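Uncharacterized conserved protein of COG5135 (Nostoc punctiforme, PDB 2I51) binds flavin mononucleotide and is related to pyridoxamine 5'-phosphate oxidase, so it is probably a flavin-dependent enzyme whose own reaction remains undefined. Local coordinates at residues P73-C78 with G92-I97; L27-V32 with A39-V44; F88-D93 with L160-V165; Q54-T59 with F155-L160. One frame throughout, in Å; residues are numbered along the deposited sequence. Where two conformers were deposited one is given.

Contact 1: P73-C78 with G92-I97; sequences PWAEIC and GDLTLI. With EDO (1,2-ethanediol), chain L; EDO (1,2-ethanediol), chain G; EDO (1,2-ethanediol), chain O.
Gly92 lies against the indole of Trp74 with its bare backbone. Gly92 CA stands 3.7 Å from the centroid of the six-membered ring of Trp74, only 6° off the ring normal. This is a CH-pi contact, described for one of two Trp74 conformers. Trp74 CG is anti to the backbone N (chi1 -174°), and this turn lays the ring over the Gly92 backbone. Asp93 comes to the ring edge, with OD1 3.4 Å from Trp74 CE3 and the carboxylate nearly perpendicular to the indole. Ala75 and Gly92 form an antiparallel hydrogen-bonded pair. Ala75 N reaches Gly92 O at 2.9 Å, and Gly92 N returns to Ala75 O at 3.1 Å. Leu94 N also bonds to Pro73 O. Leu94 CD1 presses tightly on Ala75 CB at 3.4 Å. The segments then diverge, at 109° between their directions. Glu76 points away from 92-97. Its OE2 makes a salt bridge with Arg89 NH2 and accepts Asn40 N of the second subunit. With a glutamine in its place the negative charge is gone, and Arg89 NH2 would probably lose this carboxylate partner. The contact belongs to the hairpin of strands 74-81 and 86-97. Strand 26-32 pairs with 74-81, strand 155-169 pairs with 86-97, and Arg37 of the second subunit makes a cation-pi contact with Trp74.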
# COMPACT_ATOMS: atom_id res chain seq x y z
N PRO A 73 15.97 0.22 6.56
CA PRO A 73 15.47 -1.07 6.12
C PRO A 73 14.05 -1.46 6.71
O PRO A 73 13.48 -2.45 6.36
CB PRO A 73 16.67 -2.01 6.43
CG PRO A 73 17.41 -1.37 7.53
CD PRO A 73 17.16 0.12 7.42
N TRP A 74 13.48 -0.70 7.62
CA TRP A 74 12.21 -1.18 8.18
C TRP A 74 11.04 -0.84 7.23
O TRP A 74 10.93 0.31 6.81
CB TRP A 74 12.02 -0.54 9.48
CG TRP A 74 10.83 -1.09 10.15
CD1 TRP A 74 9.53 -0.75 9.92
CD2 TRP A 74 10.82 -2.08 11.17
NE1 TRP A 74 8.71 -1.47 10.72
CE2 TRP A 74 9.48 -2.27 11.54
CE3 TRP A 74 11.81 -2.82 11.82
CZ2 TRP A 74 9.09 -3.17 12.53
CZ3 TRP A 74 11.42 -3.71 12.81
CH2 TRP A 74 10.09 -3.87 13.17
N ALA A 75 10.20 -1.84 6.91
CA ALA A 75 9.08 -1.62 5.97
C ALA A 75 7.80 -2.21 6.57
O ALA A 75 7.86 -3.02 7.50
CB ALA A 75 9.35 -2.22 4.63
N GLU A 76 6.66 -1.81 6.02
CA GLU A 76 5.42 -2.44 6.38
C GLU A 76 4.65 -2.76 5.10
O GLU A 76 4.42 -1.87 4.25
CB GLU A 76 4.55 -1.53 7.24
CG GLU A 76 3.30 -2.26 7.76
CD GLU A 76 2.66 -1.54 8.94
OE1 GLU A 76 3.32 -1.41 10.02
OE2 GLU A 76 1.50 -1.11 8.85
N ILE A 77 4.33 -4.04 4.93
CA ILE A 77 3.50 -4.40 3.81
C ILE A 77 2.03 -4.42 4.24
O ILE A 77 1.69 -4.65 5.40
CB ILE A 77 3.93 -5.70 3.15
CG1 ILE A 77 3.86 -6.84 4.18
CG2 ILE A 77 5.31 -5.53 2.46
CD1 ILE A 77 3.98 -8.23 3.55
N CYS A 78 1.16 -4.10 3.29
CA CYS A 78 -0.26 -4.30 3.44
C CYS A 78 -0.66 -5.17 2.29
O CYS A 78 -0.37 -4.88 1.14
CB CYS A 78 -0.99 -2.98 3.42
SG CYS A 78 -2.76 -3.18 3.72
N GLY A 92 8.58 -5.26 9.48
CA GLY A 92 9.85 -5.82 9.90
C GLY A 92 10.98 -5.33 9.03
O GLY A 92 10.83 -4.38 8.26
N ASP A 93 12.13 -5.95 9.23
CA ASP A 93 13.33 -5.47 8.56
C ASP A 93 13.49 -6.11 7.20
O ASP A 93 13.18 -7.27 6.97
CB ASP A 93 14.58 -5.70 9.37
CG ASP A 93 14.76 -4.67 10.45
OD1 ASP A 93 14.77 -3.43 10.16
OD2 ASP A 93 14.90 -5.11 11.58
N LEU A 94 13.92 -5.27 6.27
CA LEU A 94 14.27 -5.67 4.94
C LEU A 94 15.73 -6.01 4.82
O LEU A 94 16.58 -5.39 5.40
CB LEU A 94 13.96 -4.56 3.94
CG LEU A 94 12.46 -4.23 3.78
CD1 LEU A 94 12.24 -2.92 2.97
CD2 LEU A 94 11.68 -5.38 3.18
N THR A 95 16.03 -6.97 3.96
CA THR A 95 17.39 -7.25 3.51
C THR A 95 17.42 -7.12 1.98
O THR A 95 16.63 -7.77 1.31
CB THR A 95 17.81 -8.67 3.90
OG1 THR A 95 17.67 -8.90 5.31
CG2 THR A 95 19.29 -8.94 3.54
N LEU A 96 18.30 -6.31 1.44
CA LEU A 96 18.41 -6.10 0.01
C LEU A 96 19.71 -6.76 -0.43
O LEU A 96 20.80 -6.37 0.02
CB LEU A 96 18.44 -4.60 -0.29
CG LEU A 96 18.33 -4.16 -1.75
CD1 LEU A 96 17.00 -4.51 -2.42
CD2 LEU A 96 18.58 -2.64 -1.85
N ILE A 97 19.57 -7.80 -1.22
CA ILE A 97 20.71 -8.58 -1.71
C ILE A 97 20.89 -8.25 -3.19
O ILE A 97 20.10 -8.65 -4.05
CB ILE A 97 20.48 -10.11 -1.50
CG1 ILE A 97 20.10 -10.42 -0.06
CG2 ILE A 97 21.74 -10.94 -1.84
CD1 ILE A 97 18.67 -10.53 0.14
C1 EDO L . 19.21 -3.75 3.83
O1 EDO L . 19.58 -3.67 5.21
C2 EDO L . 20.19 -4.68 3.15
O2 EDO L . 20.14 -6.00 3.61
C1 EDO G . 1.05 -4.17 12.76
O1 EDO G . 0.43 -3.33 11.78
C2 EDO G . 1.74 -5.17 11.86
O2 EDO G . 2.39 -4.44 10.84
C1 EDO O . 2.80 -0.86 14.08
O1 EDO O . 3.64 -1.45 13.06
C2 EDO O . 1.93 0.12 13.34
O2 EDO O . 2.26 -0.07 11.95

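Contact 2: L27-V32 with A39-V44; sequences LQLATV and ANRTLV. With FMN (flavin mononucleotide), chain C.
Leu29 O is gripped twice by Arg41, once by its backbone and once by its side chain. Arg41 N donates to Leu29 O at 3.2 Å and Arg41 NH1 at 3.0 Å, from opposite faces of the carbonyl plane. The side chain gets there by curling. Arg41 CG sits between the backbone N and the carbonyl carbon (chi1 80°), and the chain bends again at chi2 and chi3. NH1 gives a second, straighter bond to Thr31 OG1 at 2.9 Å, which lies in the guanidinium plane. Also in that plane is phosphate oxygen O3P of the flavin mononucleotide, held by Arg41 NE at 2.9 Å and by Arg41 NH2 at 2.8 Å. The second shell is Gln68, whose OE1 bonds both Thr31 OG1 and Arg41 NH2. One arginine thus ties the hairpin to the phosphate, and its two bonds across the strands restrict its rotation. The backbone of 39-44 also bonds the ribityl chain and the ring. Thr42 O accepts the ribityl O2', and Val44 N donates to flavin O4 at 3.1 Å, nearly straight (172°). Leu43 CD2 packs on the flavin near N3, while Leu43 CD1 meets Leu29 CD2 at 3.7 Å. Strands 26-32 and 38-44 form a buried antiparallel hairpin. Strand 74-81 pairs with 26-32, and helix 64-71 packs on Thr31, Ala39 and Arg41. Phe57 of strand 55-60 touches Leu27 and Leu43, and Asn40 and Thr42 bond to Asn40 and Gln87 of the second subunit.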
# COMPACT_ATOMS: atom_id res chain seq x y z
N LEU A 27 1.00 -7.11 -3.47
CA LEU A 27 0.87 -6.49 -2.16
C LEU A 27 1.58 -5.14 -2.19
O LEU A 27 2.38 -4.85 -3.11
CB LEU A 27 1.38 -7.41 -1.06
CG LEU A 27 2.82 -7.91 -1.14
CD1 LEU A 27 3.80 -6.76 -0.80
CD2 LEU A 27 3.04 -9.15 -0.18
N GLN A 28 1.34 -4.30 -1.20
CA GLN A 28 1.89 -2.95 -1.17
C GLN A 28 2.96 -2.81 -0.11
O GLN A 28 2.68 -3.09 1.09
CB GLN A 28 0.78 -1.92 -1.00
CG GLN A 28 -0.13 -1.80 -2.22
CD GLN A 28 -1.00 -2.97 -2.49
OE1 GLN A 28 -1.58 -3.55 -1.55
NE2 GLN A 28 -1.10 -3.38 -3.77
N LEU A 29 4.14 -2.35 -0.51
CA LEU A 29 5.25 -2.21 0.43
C LEU A 29 5.48 -0.74 0.69
O LEU A 29 5.81 0.06 -0.21
CB LEU A 29 6.53 -2.76 -0.19
CG LEU A 29 7.82 -2.48 0.61
CD1 LEU A 29 7.89 -3.51 1.67
CD2 LEU A 29 9.07 -2.48 -0.32
N ALA A 30 5.36 -0.36 1.98
CA ALA A 30 5.62 1.00 2.40
C ALA A 30 7.00 1.09 3.03
O ALA A 30 7.36 0.30 3.89
CB ALA A 30 4.55 1.46 3.46
N THR A 31 7.73 2.12 2.63
CA THR A 31 9.02 2.45 3.19
C THR A 31 9.01 3.93 3.58
O THR A 31 8.00 4.63 3.39
CB THR A 31 10.14 2.25 2.11
OG1 THR A 31 9.78 2.98 0.90
CG2 THR A 31 10.39 0.79 1.81
N VAL A 32 10.10 4.40 4.20
CA VAL A 32 10.24 5.81 4.54
C VAL A 32 11.42 6.37 3.75
O VAL A 32 12.50 5.71 3.62
CB VAL A 32 10.40 6.06 6.07
CG1 VAL A 32 10.38 7.57 6.42
CG2 VAL A 32 9.28 5.44 6.83
N ALA A 39 6.60 6.19 1.38
CA ALA A 39 6.52 5.76 -0.03
C ALA A 39 5.81 4.43 -0.03
O ALA A 39 5.92 3.66 0.92
CB ALA A 39 7.91 5.65 -0.70
N ASN A 40 5.07 4.16 -1.07
CA ASN A 40 4.21 2.99 -1.10
C ASN A 40 4.04 2.53 -2.54
O ASN A 40 3.65 3.31 -3.38
CB ASN A 40 2.86 3.39 -0.51
CG ASN A 40 2.01 2.22 -0.02
OD1 ASN A 40 2.47 1.08 0.03
ND2 ASN A 40 0.74 2.54 0.38
N ARG A 41 4.31 1.25 -2.81
CA ARG A 41 4.14 0.70 -4.17
C ARG A 41 3.85 -0.76 -4.14
O ARG A 41 4.19 -1.46 -3.19
CB ARG A 41 5.36 0.97 -5.04
CG ARG A 41 6.51 0.06 -4.83
CD ARG A 41 7.25 0.25 -3.52
NE ARG A 41 7.99 1.50 -3.44
CZ ARG A 41 8.52 2.05 -2.34
NH1 ARG A 41 8.22 1.61 -1.11
NH2 ARG A 41 9.30 3.08 -2.48
N THR A 42 3.25 -1.24 -5.23
CA THR A 42 2.91 -2.63 -5.36
C THR A 42 4.13 -3.46 -5.78
O THR A 42 4.91 -3.00 -6.65
CB THR A 42 1.77 -2.82 -6.38
OG1 THR A 42 0.64 -2.04 -5.96
CG2 THR A 42 1.34 -4.30 -6.50
N LEU A 43 4.27 -4.64 -5.19
CA LEU A 43 5.22 -5.63 -5.61
C LEU A 43 4.53 -6.96 -5.75
O LEU A 43 3.47 -7.17 -5.19
CB LEU A 43 6.32 -5.86 -4.57
CG LEU A 43 7.00 -4.62 -4.01
CD1 LEU A 43 7.95 -5.03 -2.83
CD2 LEU A 43 7.69 -3.99 -5.13
N VAL A 44 5.12 -7.90 -6.49
CA VAL A 44 4.66 -9.30 -6.53
C VAL A 44 5.30 -10.12 -5.44
O VAL A 44 6.54 -10.14 -5.33
CB VAL A 44 5.05 -9.92 -7.89
CG1 VAL A 44 4.61 -11.42 -7.96
CG2 VAL A 44 4.44 -9.11 -9.06
N1 FMN C . 8.35 -3.23 -8.78
C2 FMN C . 9.35 -3.97 -8.28
O2 FMN C . 10.44 -3.48 -7.97
N3 FMN C . 9.14 -5.32 -8.03
C4 FMN C . 7.96 -5.94 -8.32
O4 FMN C . 7.73 -7.15 -7.95
C4A FMN C . 6.92 -5.19 -8.84
N5 FMN C . 5.71 -5.77 -9.17
C5A FMN C . 4.63 -4.91 -9.51
C6 FMN C . 3.39 -5.46 -9.72
C7 FMN C . 2.28 -4.68 -10.09
C7M FMN C . 0.89 -5.27 -10.06
C8 FMN C . 2.50 -3.32 -10.28
C8M FMN C . 1.30 -2.38 -10.42
C9 FMN C . 3.77 -2.76 -10.08
C9A FMN C . 4.85 -3.56 -9.73
N10 FMN C . 6.11 -3.04 -9.55
C10 FMN C . 7.12 -3.81 -9.06
C1' FMN C . 6.43 -1.60 -9.93
C2' FMN C . 6.39 -0.77 -8.64
O2' FMN C . 5.04 -0.66 -8.14
C3' FMN C . 7.04 0.62 -8.79
O3' FMN C . 6.43 1.26 -9.90
C4' FMN C . 8.54 0.41 -9.08
O4' FMN C . 9.15 -0.62 -8.31
C5' FMN C . 9.25 1.72 -8.73
O5' FMN C . 9.03 2.00 -7.35
P FMN C . 10.05 2.91 -6.56
O1P FMN C . 11.35 2.21 -6.36
O2P FMN C . 10.24 4.19 -7.43
O3P FMN C . 9.37 3.33 -5.29

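Contact 3: F88-D93 with L160-V165; sequences FRMAGD and LDPVQV. With FMN (flavin mononucleotide), chain P.
Met90, present as selenomethionine, reaches Val165 and Pro162 because its CG is anti to the carbonyl carbon (chi1 -59°) and the chain is extended beyond it. The side chain lies alongside both partners, pointing the same way. In the conformer described, Met90 CG touches Val165 CG2 at 3.7 Å and Met90 SE meets Pro162 CG at 3.8 Å. With chi1 at 175° Leu160 CG swings away from its own N, which carries CD1 to within 3.6 Å of Gly92 O. Between these groups is a classic beta bulge, with Val163 and Gln164 both facing Ala91. Ala91 O takes Val163 N at 2.8 Å and Gln164 N at 3.2 Å, both in the carbonyl plane. Ala91 N answers to Gln164 O at 2.9 Å. Past the bulge, Asp161 N bonds to Asp93 O, while the carboxylate of Asp161 pairs with Arg182. Arg89 leads out of the pairing. Its NH1 reaches phosphate oxygen O3P of a flavin mononucleotide at 3.1 Å, and its NH2 makes a salt bridge with Glu76. The same phosphate is held by Arg41 of the second subunit. The guanidinium thus answers two anions, and the strand contributes Arg89 to a phosphate site shared between subunits.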
# COMPACT_ATOMS: atom_id res chain seq x y z
N PHE A 88 -3.57 -8.63 5.66
CA PHE A 88 -2.40 -8.82 6.50
C PHE A 88 -1.51 -7.59 6.40
O PHE A 88 -1.13 -7.16 5.30
CB PHE A 88 -1.60 -10.05 6.11
CG PHE A 88 -2.31 -11.34 6.23
CD1 PHE A 88 -3.25 -11.73 5.30
CD2 PHE A 88 -2.03 -12.18 7.31
CE1 PHE A 88 -3.91 -12.98 5.41
CE2 PHE A 88 -2.67 -13.42 7.41
CZ PHE A 88 -3.59 -13.82 6.44
N ARG A 89 -1.17 -7.04 7.53
CA ARG A 89 -0.16 -5.98 7.62
C ARG A 89 1.04 -6.61 8.28
O ARG A 89 0.87 -7.28 9.30
CB ARG A 89 -0.67 -4.79 8.42
CG ARG A 89 -1.79 -4.08 7.74
CD ARG A 89 -2.48 -3.08 8.67
NE ARG A 89 -1.54 -2.04 9.10
CZ ARG A 89 -1.84 -1.03 9.93
NH1 ARG A 89 -2.99 -1.04 10.49
NH2 ARG A 89 -0.93 -0.10 10.22
N MSE A 90 2.20 -6.49 7.71
CA MSE A 90 3.39 -7.14 8.24
C MSE A 90 4.54 -6.16 8.23
O MSE A 90 4.89 -5.61 7.20
CB MSE A 90 3.77 -8.38 7.45
CG MSE A 90 2.71 -9.43 7.38
SE MSE A 90 3.54 -10.98 6.60
CE MSE A 90 1.97 -12.06 6.26
N ALA A 91 5.12 -5.97 9.41
CA ALA A 91 6.18 -4.99 9.58
C ALA A 91 7.44 -5.68 10.02
O ALA A 91 7.39 -6.59 10.83
CB ALA A 91 5.80 -4.01 10.62
N GLY A 92 8.58 -5.26 9.48
CA GLY A 92 9.85 -5.82 9.90
C GLY A 92 10.98 -5.33 9.03
O GLY A 92 10.83 -4.38 8.26
N ASP A 93 12.13 -5.95 9.23
CA ASP A 93 13.33 -5.47 8.56
C ASP A 93 13.49 -6.11 7.20
O ASP A 93 13.18 -7.27 6.97
CB ASP A 93 14.58 -5.70 9.37
CG ASP A 93 14.76 -4.67 10.45
OD1 ASP A 93 14.77 -3.43 10.16
OD2 ASP A 93 14.90 -5.11 11.58
N LEU A 160 11.74 -9.63 3.36
CA LEU A 160 11.11 -9.06 4.54
C LEU A 160 11.00 -10.13 5.62
O LEU A 160 10.46 -11.22 5.38
CB LEU A 160 9.73 -8.52 4.19
CG LEU A 160 8.97 -8.01 5.43
CD1 LEU A 160 9.56 -6.75 5.89
CD2 LEU A 160 7.48 -7.80 5.01
N ASP A 161 11.50 -9.79 6.81
CA ASP A 161 11.39 -10.66 8.00
C ASP A 161 10.40 -10.05 8.98
O ASP A 161 10.77 -9.14 9.73
CB ASP A 161 12.74 -10.81 8.70
CG ASP A 161 12.71 -11.90 9.80
OD1 ASP A 161 11.91 -12.88 9.69
OD2 ASP A 161 13.58 -11.83 10.68
N PRO A 162 9.13 -10.52 8.94
CA PRO A 162 8.17 -9.88 9.83
C PRO A 162 8.45 -10.06 11.32
O PRO A 162 8.78 -11.15 11.76
CB PRO A 162 6.85 -10.58 9.47
CG PRO A 162 7.04 -11.10 8.09
CD PRO A 162 8.48 -11.55 8.11
N VAL A 163 8.32 -8.96 12.04
CA VAL A 163 8.29 -9.09 13.49
C VAL A 163 6.95 -8.70 14.10
O VAL A 163 6.72 -9.00 15.26
CB VAL A 163 9.44 -8.34 14.17
CG1 VAL A 163 10.76 -8.82 13.64
CG2 VAL A 163 9.29 -6.84 14.01
N GLN A 164 6.04 -8.14 13.31
CA GLN A 164 4.71 -7.86 13.78
C GLN A 164 3.77 -8.09 12.62
O GLN A 164 4.05 -7.64 11.50
CB GLN A 164 4.53 -6.43 14.30
CG GLN A 164 3.19 -6.20 15.00
CD GLN A 164 3.15 -5.02 15.95
OE1 GLN A 164 2.32 -4.13 15.80
NE2 GLN A 164 4.00 -5.04 16.95
N VAL A 165 2.66 -8.80 12.87
CA VAL A 165 1.66 -9.09 11.86
C VAL A 165 0.28 -8.78 12.43
O VAL A 165 -0.04 -9.22 13.54
CB VAL A 165 1.75 -10.55 11.40
CG1 VAL A 165 0.60 -10.90 10.41
CG2 VAL A 165 3.12 -10.81 10.77
N1 FMN P . -10.06 1.65 8.10
C2 FMN P . -10.46 2.98 8.09
O2 FMN P . -10.14 3.75 9.00
N3 FMN P . -11.18 3.46 7.04
C4 FMN P . -11.62 2.71 5.98
O4 FMN P . -12.16 3.21 4.99
C4A FMN P . -11.23 1.37 5.98
N5 FMN P . -11.65 0.54 4.94
C5A FMN P . -11.09 -0.74 4.87
C6 FMN P . -11.37 -1.54 3.78
C7 FMN P . -10.86 -2.84 3.68
C7M FMN P . -11.08 -3.64 2.41
C8 FMN P . -10.06 -3.34 4.70
C8M FMN P . -9.30 -4.65 4.52
C9 FMN P . -9.81 -2.56 5.81
C9A FMN P . -10.32 -1.24 5.92
N10 FMN P . -10.07 -0.45 7.06
C10 FMN P . -10.46 0.89 7.05
C1' FMN P . -9.34 -0.96 8.26
C2' FMN P . -7.89 -0.54 8.15
O2' FMN P . -7.20 -1.28 7.11
C3' FMN P . -7.16 -0.69 9.50
O3' FMN P . -7.31 -2.03 10.00
C4' FMN P . -7.79 0.26 10.51
O4' FMN P . -8.11 1.54 9.97
C5' FMN P . -6.78 0.47 11.61
O5' FMN P . -5.62 1.07 11.10
P FMN P . -4.57 1.87 11.99
O1P FMN P . -5.19 3.19 12.37
O2P FMN P . -4.42 0.97 13.21
O3P FMN P . -3.33 2.01 11.20

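Contact 4: Q54-T59 with F155-L160; sequences QLRFIT and FCLLLL. With FMN (flavin mononucleotide), chain C.
Backbone bonds come first: Leu55, Phe57 and Thr59 pair with Leu160, Leu158 and Cys156 in an antiparallel register. Each of the three pairs makes two N-H...O bonds. The bonds are short at the centre, where Phe57 N to Leu158 O and Leu158 N to Phe57 O both measure 2.8 Å. Bonds to the flavin form a second group. Ile58 O accepts flavin N3 at 2.9 Å, almost straight (176°). Thr59 chi1 (-157°) sets the hydroxyl opposite the backbone N and turns it to the pyrimidine end, where OG1 donates to flavin O2 at 2.6 Å. It is bonded to Lys65 NZ as well. These strands, 55-60 and 155-169, are part of the split-barrel fold of the FMN-binding clan, and the 55-60 edge meets the flavin. Side-chain packing is the third kind. Ile58 CG2 approaches the Phe155 ring obliquely, 3.6 Å from CE1. On the other face of the sheet Leu160 CB lies at the edge of the Phe57 ring. Arg56 runs beside Leu159, with Arg56 CG 3.9 Å from Leu159 CD2, and carries its charge on to Glu116 and Arg46 O. Gln54 crosses Leu159 at about a right angle, bent at chi2, with Gln54 OE1 3.4 Å from Leu159 CB. An alanine here lacks the amide, so the flank of Leu159 would probably lose its cover and a gap would open beside CB. Gln54 CA makes a CA-H...O contact with Leu160 O, and the Gln54 side chain also touches Asp161.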
# COMPACT_ATOMS: atom_id res chain seq x y z
N GLN A 54 10.76 -15.50 6.02
CA GLN A 54 10.98 -14.31 5.20
C GLN A 54 10.24 -14.39 3.89
O GLN A 54 10.24 -15.39 3.20
CB GLN A 54 12.44 -14.09 4.95
CG GLN A 54 13.19 -13.93 6.26
CD GLN A 54 14.40 -13.01 6.16
OE1 GLN A 54 14.26 -11.88 5.76
NE2 GLN A 54 15.53 -13.45 6.64
N LEU A 55 9.64 -13.27 3.52
CA LEU A 55 8.99 -13.14 2.19
C LEU A 55 9.97 -12.62 1.15
O LEU A 55 10.76 -11.70 1.47
CB LEU A 55 7.83 -12.13 2.28
CG LEU A 55 6.65 -12.50 3.18
CD1 LEU A 55 6.93 -12.36 4.71
CD2 LEU A 55 5.50 -11.55 2.80
N ARG A 56 9.89 -13.17 -0.06
CA ARG A 56 10.75 -12.82 -1.20
C ARG A 56 10.07 -11.91 -2.17
O ARG A 56 8.91 -12.13 -2.57
CB ARG A 56 11.17 -14.08 -1.98
CG ARG A 56 11.88 -15.09 -1.21
CD ARG A 56 12.51 -16.14 -2.14
NE ARG A 56 11.53 -16.80 -2.99
CZ ARG A 56 11.82 -17.64 -3.97
NH1 ARG A 56 13.08 -18.01 -4.25
NH2 ARG A 56 10.83 -18.12 -4.72
N PHE A 57 10.83 -10.89 -2.62
CA PHE A 57 10.45 -10.01 -3.71
C PHE A 57 11.72 -9.76 -4.54
O PHE A 57 12.84 -10.05 -4.07
CB PHE A 57 9.98 -8.68 -3.16
CG PHE A 57 8.93 -8.81 -2.10
CD1 PHE A 57 7.62 -8.91 -2.46
CD2 PHE A 57 9.26 -8.86 -0.78
CE1 PHE A 57 6.64 -9.08 -1.50
CE2 PHE A 57 8.31 -8.98 0.20
CZ PHE A 57 6.97 -9.10 -0.19
N ILE A 58 11.53 -9.19 -5.72
CA ILE A 58 12.64 -8.71 -6.54
C ILE A 58 12.45 -7.24 -6.81
O ILE A 58 11.31 -6.73 -6.82
CB ILE A 58 12.76 -9.51 -7.85
CG1 ILE A 58 11.64 -9.21 -8.84
CG2 ILE A 58 12.93 -10.99 -7.54
CD1 ILE A 58 11.69 -9.99 -10.19
N THR A 59 13.56 -6.57 -7.05
CA THR A 59 13.53 -5.15 -7.42
C THR A 59 14.82 -4.80 -8.12
O THR A 59 15.80 -5.55 -8.08
CB THR A 59 13.21 -4.23 -6.24
OG1 THR A 59 12.68 -2.99 -6.71
CG2 THR A 59 14.43 -4.02 -5.35
N PHE A 155 19.94 -6.60 -10.58
CA PHE A 155 18.95 -7.47 -9.96
C PHE A 155 19.16 -7.62 -8.47
O PHE A 155 20.25 -8.03 -8.05
CB PHE A 155 19.06 -8.87 -10.57
CG PHE A 155 18.11 -9.86 -9.93
CD1 PHE A 155 16.72 -9.79 -10.18
CD2 PHE A 155 18.57 -10.90 -9.13
CE1 PHE A 155 15.86 -10.69 -9.60
CE2 PHE A 155 17.69 -11.77 -8.52
CZ PHE A 155 16.35 -11.69 -8.78
N CYS A 156 18.10 -7.34 -7.68
CA CYS A 156 18.11 -7.57 -6.26
C CYS A 156 17.03 -8.52 -5.84
O CYS A 156 15.90 -8.50 -6.35
CB CYS A 156 17.76 -6.30 -5.54
SG CYS A 156 18.86 -4.99 -5.81
N LEU A 157 17.39 -9.36 -4.88
CA LEU A 157 16.43 -10.13 -4.06
C LEU A 157 16.18 -9.27 -2.80
O LEU A 157 17.08 -8.79 -2.15
CB LEU A 157 17.00 -11.49 -3.65
CG LEU A 157 16.17 -12.28 -2.62
CD1 LEU A 157 14.77 -12.63 -3.11
CD2 LEU A 157 16.94 -13.58 -2.24
N LEU A 158 14.92 -9.04 -2.52
CA LEU A 158 14.49 -8.27 -1.34
C LEU A 158 13.76 -9.23 -0.41
O LEU A 158 12.79 -9.90 -0.84
CB LEU A 158 13.65 -7.11 -1.80
CG LEU A 158 13.05 -6.22 -0.74
CD1 LEU A 158 14.17 -5.58 0.10
CD2 LEU A 158 12.17 -5.14 -1.46
N LEU A 159 14.22 -9.34 0.83
CA LEU A 159 13.56 -10.16 1.86
C LEU A 159 12.93 -9.28 2.91
O LEU A 159 13.59 -8.32 3.36
CB LEU A 159 14.57 -11.04 2.53
CG LEU A 159 15.29 -12.01 1.61
CD1 LEU A 159 16.42 -12.73 2.45
CD2 LEU A 159 14.39 -13.04 0.90
N LEU A 160 11.74 -9.63 3.36
CA LEU A 160 11.11 -9.06 4.54
C LEU A 160 11.00 -10.13 5.62
O LEU A 160 10.46 -11.22 5.38
CB LEU A 160 9.73 -8.52 4.19
CG LEU A 160 8.97 -8.01 5.43
CD1 LEU A 160 9.56 -6.75 5.89
CD2 LEU A 160 7.48 -7.80 5.01
N1 FMN C . 8.35 -3.23 -8.78
C2 FMN C . 9.35 -3.97 -8.28
O2 FMN C . 10.44 -3.48 -7.97
N3 FMN C . 9.14 -5.32 -8.03
C4 FMN C . 7.96 -5.94 -8.32
O4 FMN C . 7.73 -7.15 -7.95
C4A FMN C . 6.92 -5.19 -8.84
N5 FMN C . 5.71 -5.77 -9.17
C5A FMN C . 4.63 -4.91 -9.51
C6 FMN C . 3.39 -5.46 -9.72
C7 FMN C . 2.28 -4.68 -10.09
C7M FMN C . 0.89 -5.27 -10.06
C8 FMN C . 2.50 -3.32 -10.28
C8M FMN C . 1.30 -2.38 -10.42
C9 FMN C . 3.77 -2.76 -10.08
C9A FMN C . 4.85 -3.56 -9.73
N10 FMN C . 6.11 -3.04 -9.55
C10 FMN C . 7.12 -3.81 -9.06
C1' FMN C . 6.43 -1.60 -9.93
C2' FMN C . 6.39 -0.77 -8.64
O2' FMN C . 5.04 -0.66 -8.14
C3' FMN C . 7.04 0.62 -8.79
O3' FMN C . 6.43 1.26 -9.90
C4' FMN C . 8.54 0.41 -9.08
O4' FMN C . 9.15 -0.62 -8.31
C5' FMN C . 9.25 1.72 -8.73
O5' FMN C . 9.03 2.00 -7.35
P FMN C . 10.05 2.91 -6.56
O1P FMN C . 11.35 2.21 -6.36
O2P FMN C . 10.24 4.19 -7.43
O3P FMN C . 9.37 3.33 -5.29

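In the fold
All four contacts lie in one antiparallel sheet. Contacts 1 and 3 share Gly92 and Asp93 on strand 86-97, and contacts 3 and 4 share Leu160 on strand 155-169. Contact 2 joins contact 1 where strands 26-32 and 74-81 pair, and meets contact 4 through Phe57. Contacts 2, 3 and 4 are buried, whereas contact 1 is partly exposed around Asp93. Contacts 2 and 4 hold the same flavin, by its phosphate, ribityl chain and ring in contact 2 and by its ring alone in contact 4. Contact 3 reaches the other cofactor. Contacts 1 and 2 meet the second subunit widely, contact 3 only through Arg89, and contact 4 not at all.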